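Local coordinates for protein aldehyde dehydrogenase 12 (Zea mays, PDB 6D97) that probably oxidises L-glutamate gamma-semialdehyde to glutamate with NAD+, the last step of proline breakdown in plants, at residues 107-121 against 152-165. Residues are numbered along the deposited sequence; the frame is centred on the assembly and turned at random.
Sequences YLMYGDISAKAAHML and SQKFLENFCGDQVR
Leu108 lies over one face of the Arg165 guanidinium, its CG 3.8 Å above the plane and offset toward the rim, while Asp162 OD1 sits at the edge, in plane, gripped side-on by NE and NH2 of Arg165. Asn176 and Pro174 of the third subunit also bond this guanidinium, and Gln499 of the second subunit bonds Asp162, so the pair links subunits. Val164 CG1 meets the Tyr107 ring at its edge, 3.9 Å from CD1.

At the other end, the Gln153 amide bonds twice within its own plane: NE2 donates to Ala118 O at 2.8 Å and 167°, arriving above the carbonyl plane, and to Glu157 OE1. The amide reaches that carbonyl because the chain leaves with CG opposite the backbone N (chi1 -164°) and then bends at chi2. With an alanine in place of Gln153, Ala118 O and Glu157 OE1 would probably lose this shared donor, and a gap would open beside Leu121 CB.

Between these ends, Leu156 is a knob among Ser114, Ala117, Ala118 and Leu121, with its CB 3.6 Å from Ala118 CB. Gly111 CA donates CA-H...O contacts to Phe159 O and Gly161 O; a CB on Gly111 would clash with the latter. One water joins Tyr107 O and Gly161 O to Arg165 N, bridging the backbones where the turn comes in against the helix.

The segment axes of helices 107-121 and 152-157 run at 150°, 8.2 Å apart: a near-antiparallel helix pair, continued by a type II' turn at Cys160-Gln163, within the aldehyde dehydrogenase fold.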
loop_
_atom_site.group_PDB
_atom_site.type_symbol
_atom_site.label_atom_id
_atom_site.label_comp_id
_atom_site.label_asym_id
_atom_site.label_seq_id
_atom_site.Cartn_x
_atom_site.Cartn_y
_atom_site.Cartn_z
ATOM N N TYR A 107 17.293 9.384 9.071
ATOM C CA TYR A 107 16.433 8.206 9.161
ATOM C C TYR A 107 17.236 6.982 9.574
ATOM O O TYR A 107 16.784 6.181 10.401
ATOM C CB TYR A 107 15.740 7.931 7.828
ATOM C CG TYR A 107 14.712 8.944 7.393
ATOM C CD1 TYR A 107 13.502 9.074 8.063
ATOM C CD2 TYR A 107 14.939 9.742 6.278
ATOM C CE1 TYR A 107 12.558 9.986 7.646
ATOM C CE2 TYR A 107 14.007 10.661 5.857
ATOM C CZ TYR A 107 12.819 10.781 6.544
ATOM O OH TYR A 107 11.877 11.690 6.127
ATOM N N LEU A 108 18.432 6.819 9.001
ATOM C CA LEU A 108 19.276 5.681 9.345
ATOM C C LEU A 108 19.769 5.769 10.781
ATOM O O LEU A 108 19.864 4.748 11.472
ATOM C CB LEU A 108 20.459 5.598 8.384
ATOM C CG LEU A 108 20.028 5.462 6.928
ATOM C CD1 LEU A 108 21.218 5.174 6.019
ATOM C CD2 LEU A 108 18.971 4.381 6.833
ATOM N N MET A 109 20.098 6.981 11.238
ATOM C CA MET A 109 20.564 7.172 12.608
ATOM C C MET A 109 19.518 6.717 13.610
ATOM O O MET A 109 19.843 6.091 14.623
ATOM C CB MET A 109 20.911 8.642 12.841
ATOM C CG MET A 109 21.388 8.974 14.248
ATOM S SD MET A 109 21.661 10.748 14.436
ATOM C CE MET A 109 19.982 11.373 14.402
ATOM N N TYR A 110 18.253 7.024 13.347
ATOM C CA TYR A 110 17.230 6.642 14.304
ATOM C C TYR A 110 16.907 5.160 14.214
ATOM O O TYR A 110 16.407 4.576 15.183
ATOM C CB TYR A 110 15.989 7.499 14.110
ATOM C CG TYR A 110 16.070 8.747 14.936
ATOM C CD1 TYR A 110 15.787 8.713 16.292
ATOM C CD2 TYR A 110 16.465 9.950 14.378
ATOM C CE1 TYR A 110 15.871 9.842 17.065
ATOM C CE2 TYR A 110 16.549 11.086 15.141
ATOM C CZ TYR A 110 16.252 11.028 16.484
ATOM O OH TYR A 110 16.341 12.168 17.244
ATOM N N GLY A 111 17.178 4.537 13.067
ATOM C CA GLY A 111 17.200 3.086 13.034
ATOM C C GLY A 111 18.239 2.524 13.985
ATOM O O GLY A 111 17.969 1.584 14.738
ATOM N N ASP A 112 19.437 3.118 13.982
ATOM C CA ASP A 112 20.506 2.655 14.863
ATOM C C ASP A 112 20.206 2.969 16.323
ATOM O O ASP A 112 20.437 2.129 17.201
ATOM C CB ASP A 112 21.840 3.276 14.450
ATOM C CG ASP A 112 22.396 2.671 13.175
ATOM O OD1 ASP A 112 21.974 1.551 12.812
ATOM O OD2 ASP A 112 23.253 3.318 12.535
ATOM N N ILE A 113 19.709 4.176 16.604
ATOM C CA ILE A 113 19.348 4.541 17.974
ATOM C C ILE A 113 18.310 3.573 18.521
ATOM O O ILE A 113 18.425 3.076 19.647
ATOM C CB ILE A 113 18.840 5.991 18.027
ATOM C CG1 ILE A 113 19.978 6.964 17.737
ATOM C CG2 ILE A 113 18.206 6.281 19.380
ATOM C CD1 ILE A 113 19.496 8.362 17.434
ATOM N N SER A 114 17.283 3.282 17.718
ATOM C CA SER A 114 16.232 2.370 18.158
ATOM C C SER A 114 16.781 0.973 18.420
ATOM O O SER A 114 16.317 0.280 19.334
ATOM C CB SER A 114 15.117 2.319 17.114
ATOM O OG SER A 114 14.573 3.609 16.885
ATOM N N ALA A 115 17.769 0.542 17.632
ATOM C CA ALA A 115 18.350 -0.782 17.831
ATOM C C ALA A 115 19.121 -0.846 19.142
ATOM O O ALA A 115 18.975 -1.798 19.917
ATOM C CB ALA A 115 19.253 -1.145 16.652
ATOM N N LYS A 116 19.953 0.167 19.402
ATOM C CA LYS A 116 20.695 0.217 20.656
ATOM C C LYS A 116 19.754 0.313 21.849
ATOM O O LYS A 116 19.964 -0.353 22.869
ATOM C CB LYS A 116 21.671 1.396 20.643
ATOM C CG LYS A 116 22.914 1.176 19.792
ATOM C CD LYS A 116 23.777 2.422 19.768
ATOM C CE LYS A 116 23.985 2.901 18.349
ATOM N NZ LYS A 116 23.651 4.344 18.185
ATOM N N ALA A 117 18.702 1.129 21.734
ATOM C CA ALA A 117 17.758 1.285 22.836
ATOM C C ALA A 117 16.958 0.009 23.070
ATOM O O ALA A 117 16.744 -0.389 24.221
ATOM C CB ALA A 117 16.824 2.464 22.567
ATOM N N ALA A 118 16.504 -0.644 21.994
ATOM C CA ALA A 118 15.758 -1.890 22.142
ATOM C C ALA A 118 16.597 -2.960 22.830
ATOM O O ALA A 118 16.082 -3.729 23.650
ATOM C CB ALA A 118 15.276 -2.388 20.778
ATOM N N HIS A 119 17.891 -3.028 22.510
ATOM C CA HIS A 119 18.750 -4.014 23.155
ATOM C C HIS A 119 18.964 -3.675 24.622
ATOM O O HIS A 119 19.059 -4.573 25.468
ATOM C CB HIS A 119 20.090 -4.112 22.428
ATOM C CG HIS A 119 21.009 -5.147 22.998
ATOM N ND1 HIS A 119 22.156 -4.830 23.695
ATOM C CD2 HIS A 119 20.947 -6.500 22.977
ATOM C CE1 HIS A 119 22.759 -5.941 24.078
ATOM N NE2 HIS A 119 22.046 -6.969 23.654
ATOM N N MET A 120 19.044 -2.383 24.942
ATOM C CA MET A 120 19.195 -1.974 26.332
ATOM C C MET A 120 17.937 -2.281 27.131
ATOM O O MET A 120 18.003 -2.896 28.200
ATOM C CB MET A 120 19.539 -0.489 26.406
ATOM C CG MET A 120 21.011 -0.202 26.226
ATOM S SD MET A 120 22.014 -0.874 27.566
ATOM C CE MET A 120 21.574 0.227 28.909
ATOM N N LEU A 121 16.774 -1.866 26.619
ATOM C CA LEU A 121 15.515 -2.144 27.302
ATOM C C LEU A 121 15.261 -3.637 27.470
ATOM O O LEU A 121 14.527 -4.026 28.382
ATOM C CB LEU A 121 14.345 -1.506 26.545
ATOM C CG LEU A 121 13.869 -0.105 26.937
ATOM C CD1 LEU A 121 12.444 0.111 26.460
ATOM C CD2 LEU A 121 13.970 0.117 28.437
ATOM N N SER A 152 7.234 -1.225 25.037
ATOM C CA SER A 152 8.225 -0.239 24.620
ATOM C C SER A 152 9.401 -0.906 23.920
ATOM O O SER A 152 9.867 -0.432 22.877
ATOM C CB SER A 152 8.705 0.561 25.832
ATOM O OG SER A 152 7.610 1.065 26.571
ATOM N N GLN A 153 9.883 -2.022 24.472
ATOM C CA GLN A 153 11.039 -2.704 23.899
ATOM C C GLN A 153 10.717 -3.247 22.512
ATOM O O GLN A 153 11.512 -3.105 21.575
ATOM C CB GLN A 153 11.496 -3.822 24.840
ATOM C CG GLN A 153 12.889 -4.364 24.571
ATOM C CD GLN A 153 12.913 -5.402 23.474
ATOM O OE1 GLN A 153 11.897 -6.032 23.173
ATOM N NE2 GLN A 153 14.080 -5.586 22.865
ATOM N N LYS A 154 9.539 -3.862 22.363
ATOM C CA LYS A 154 9.133 -4.413 21.073
ATOM C C LYS A 154 8.941 -3.316 20.033
ATOM O O LYS A 154 9.325 -3.485 18.870
ATOM C CB LYS A 154 7.851 -5.231 21.234
ATOM C CG LYS A 154 8.087 -6.682 21.634
ATOM C CD LYS A 154 8.620 -7.485 20.454
ATOM C CE LYS A 154 9.069 -8.874 20.871
ATOM N NZ LYS A 154 10.302 -8.838 21.702
ATOM N N PHE A 155 8.345 -2.188 20.434
ATOM C CA PHE A 155 8.161 -1.064 19.520
ATOM C C PHE A 155 9.495 -0.607 18.942
ATOM O O PHE A 155 9.620 -0.399 17.729
ATOM C CB PHE A 155 7.452 0.080 20.254
ATOM C CG PHE A 155 7.521 1.406 19.545
ATOM C CD1 PHE A 155 6.539 1.779 18.642
ATOM C CD2 PHE A 155 8.557 2.292 19.807
ATOM C CE1 PHE A 155 6.598 3.006 18.003
ATOM C CE2 PHE A 155 8.627 3.512 19.170
ATOM C CZ PHE A 155 7.645 3.874 18.269
ATOM N N LEU A 156 10.507 -0.454 19.798
ATOM C CA LEU A 156 11.830 -0.064 19.323
ATOM C C LEU A 156 12.412 -1.113 18.385
ATOM O O LEU A 156 13.117 -0.776 17.427
ATOM C CB LEU A 156 12.761 0.175 20.513
ATOM C CG LEU A 156 12.427 1.368 21.411
ATOM C CD1 LEU A 156 13.317 1.383 22.650
ATOM C CD2 LEU A 156 12.544 2.673 20.634
ATOM N N GLU A 157 12.124 -2.392 18.639
ATOM C CA GLU A 157 12.596 -3.438 17.737
ATOM C C GLU A 157 11.966 -3.314 16.357
ATOM O O GLU A 157 12.572 -3.729 15.365
ATOM C CB GLU A 157 12.321 -4.823 18.325
ATOM C CG GLU A 157 13.398 -5.315 19.276
ATOM C CD GLU A 157 13.326 -6.812 19.515
ATOM O OE1 GLU A 157 14.136 -7.329 20.316
ATOM O OE2 GLU A 157 12.463 -7.473 18.897
ATOM N N ASN A 158 10.767 -2.730 16.266
ATOM C CA ASN A 158 10.110 -2.581 14.973
ATOM C C ASN A 158 10.737 -1.499 14.107
ATOM O O ASN A 158 10.427 -1.427 12.913
ATOM C CB ASN A 158 8.622 -2.276 15.162
ATOM C CG ASN A 158 7.850 -3.460 15.700
ATOM O OD1 ASN A 158 8.316 -4.599 15.647
ATOM N ND2 ASN A 158 6.656 -3.200 16.214
ATOM N N PHE A 159 11.611 -0.668 14.661
ATOM C CA PHE A 159 12.150 0.459 13.914
ATOM C C PHE A 159 13.665 0.469 13.978
ATOM O O PHE A 159 14.302 1.515 14.132
ATOM C CB PHE A 159 11.531 1.762 14.405
ATOM C CG PHE A 159 10.048 1.801 14.207
ATOM C CD1 PHE A 159 9.519 2.027 12.949
ATOM C CD2 PHE A 159 9.183 1.551 15.258
ATOM C CE1 PHE A 159 8.160 2.031 12.741
ATOM C CE2 PHE A 159 7.816 1.561 15.058
ATOM C CZ PHE A 159 7.305 1.800 13.796
ATOM N N CYS A 160 14.253 -0.714 13.836
ATOM C CA CYS A 160 15.682 -0.889 13.652
ATOM C C CYS A 160 16.022 -0.883 12.164
ATOM O O CYS A 160 15.144 -0.956 11.298
ATOM C CB CYS A 160 16.153 -2.194 14.295
ATOM S SG CYS A 160 15.782 -2.366 16.055
ATOM N N GLY A 161 17.318 -0.796 11.875
ATOM C CA GLY A 161 17.786 -0.853 10.499
ATOM C C GLY A 161 17.167 0.229 9.634
ATOM O O GLY A 161 17.280 1.427 9.913
ATOM N N ASP A 162 16.498 -0.202 8.566
ATOM C CA ASP A 162 15.908 0.701 7.586
ATOM C C ASP A 162 14.460 1.062 7.893
ATOM O O ASP A 162 13.845 1.798 7.113
ATOM C CB ASP A 162 15.972 0.082 6.182
ATOM C CG ASP A 162 17.390 -0.071 5.663
ATOM O OD1 ASP A 162 18.119 0.941 5.587
ATOM O OD2 ASP A 162 17.774 -1.211 5.327
ATOM N N GLN A 163 13.894 0.571 8.998
ATOM C CA GLN A 163 12.451 0.695 9.191
ATOM C C GLN A 163 12.004 2.129 9.459
ATOM O O GLN A 163 10.843 2.457 9.192
ATOM C CB GLN A 163 11.982 -0.233 10.315
ATOM C CG GLN A 163 12.035 -1.720 9.950
ATOM C CD GLN A 163 11.077 -2.107 8.821
ATOM O OE1 GLN A 163 10.255 -1.304 8.374
ATOM N NE2 GLN A 163 11.182 -3.349 8.361
ATOM N N VAL A 164 12.883 2.987 9.972
ATOM C CA VAL A 164 12.549 4.405 10.075
ATOM C C VAL A 164 12.578 5.055 8.702
ATOM O O VAL A 164 11.667 5.804 8.329
ATOM C CB VAL A 164 13.505 5.106 11.053
ATOM C CG1 VAL A 164 13.246 6.601 11.054
ATOM C CG2 VAL A 164 13.326 4.527 12.435
ATOM N N ARG A 165 13.639 4.773 7.942
ATOM C CA ARG A 165 13.732 5.139 6.536
ATOM C C ARG A 165 12.466 4.741 5.779
ATOM O O ARG A 165 11.910 5.530 5.008
ATOM C CB ARG A 165 14.977 4.465 5.943
ATOM C CG ARG A 165 15.354 4.878 4.535
ATOM C CD ARG A 165 15.854 3.683 3.722
ATOM N NE ARG A 165 17.141 3.142 4.154
ATOM C CZ ARG A 165 18.311 3.499 3.636
ATOM N NH1 ARG A 165 18.357 4.413 2.677
ATOM N NH2 ARG A 165 19.431 2.946 4.084
HETATM O O HOH W 1 15.928 3.567 9.303
HETATM O O HOH W 2 20.082 2.225 10.198
#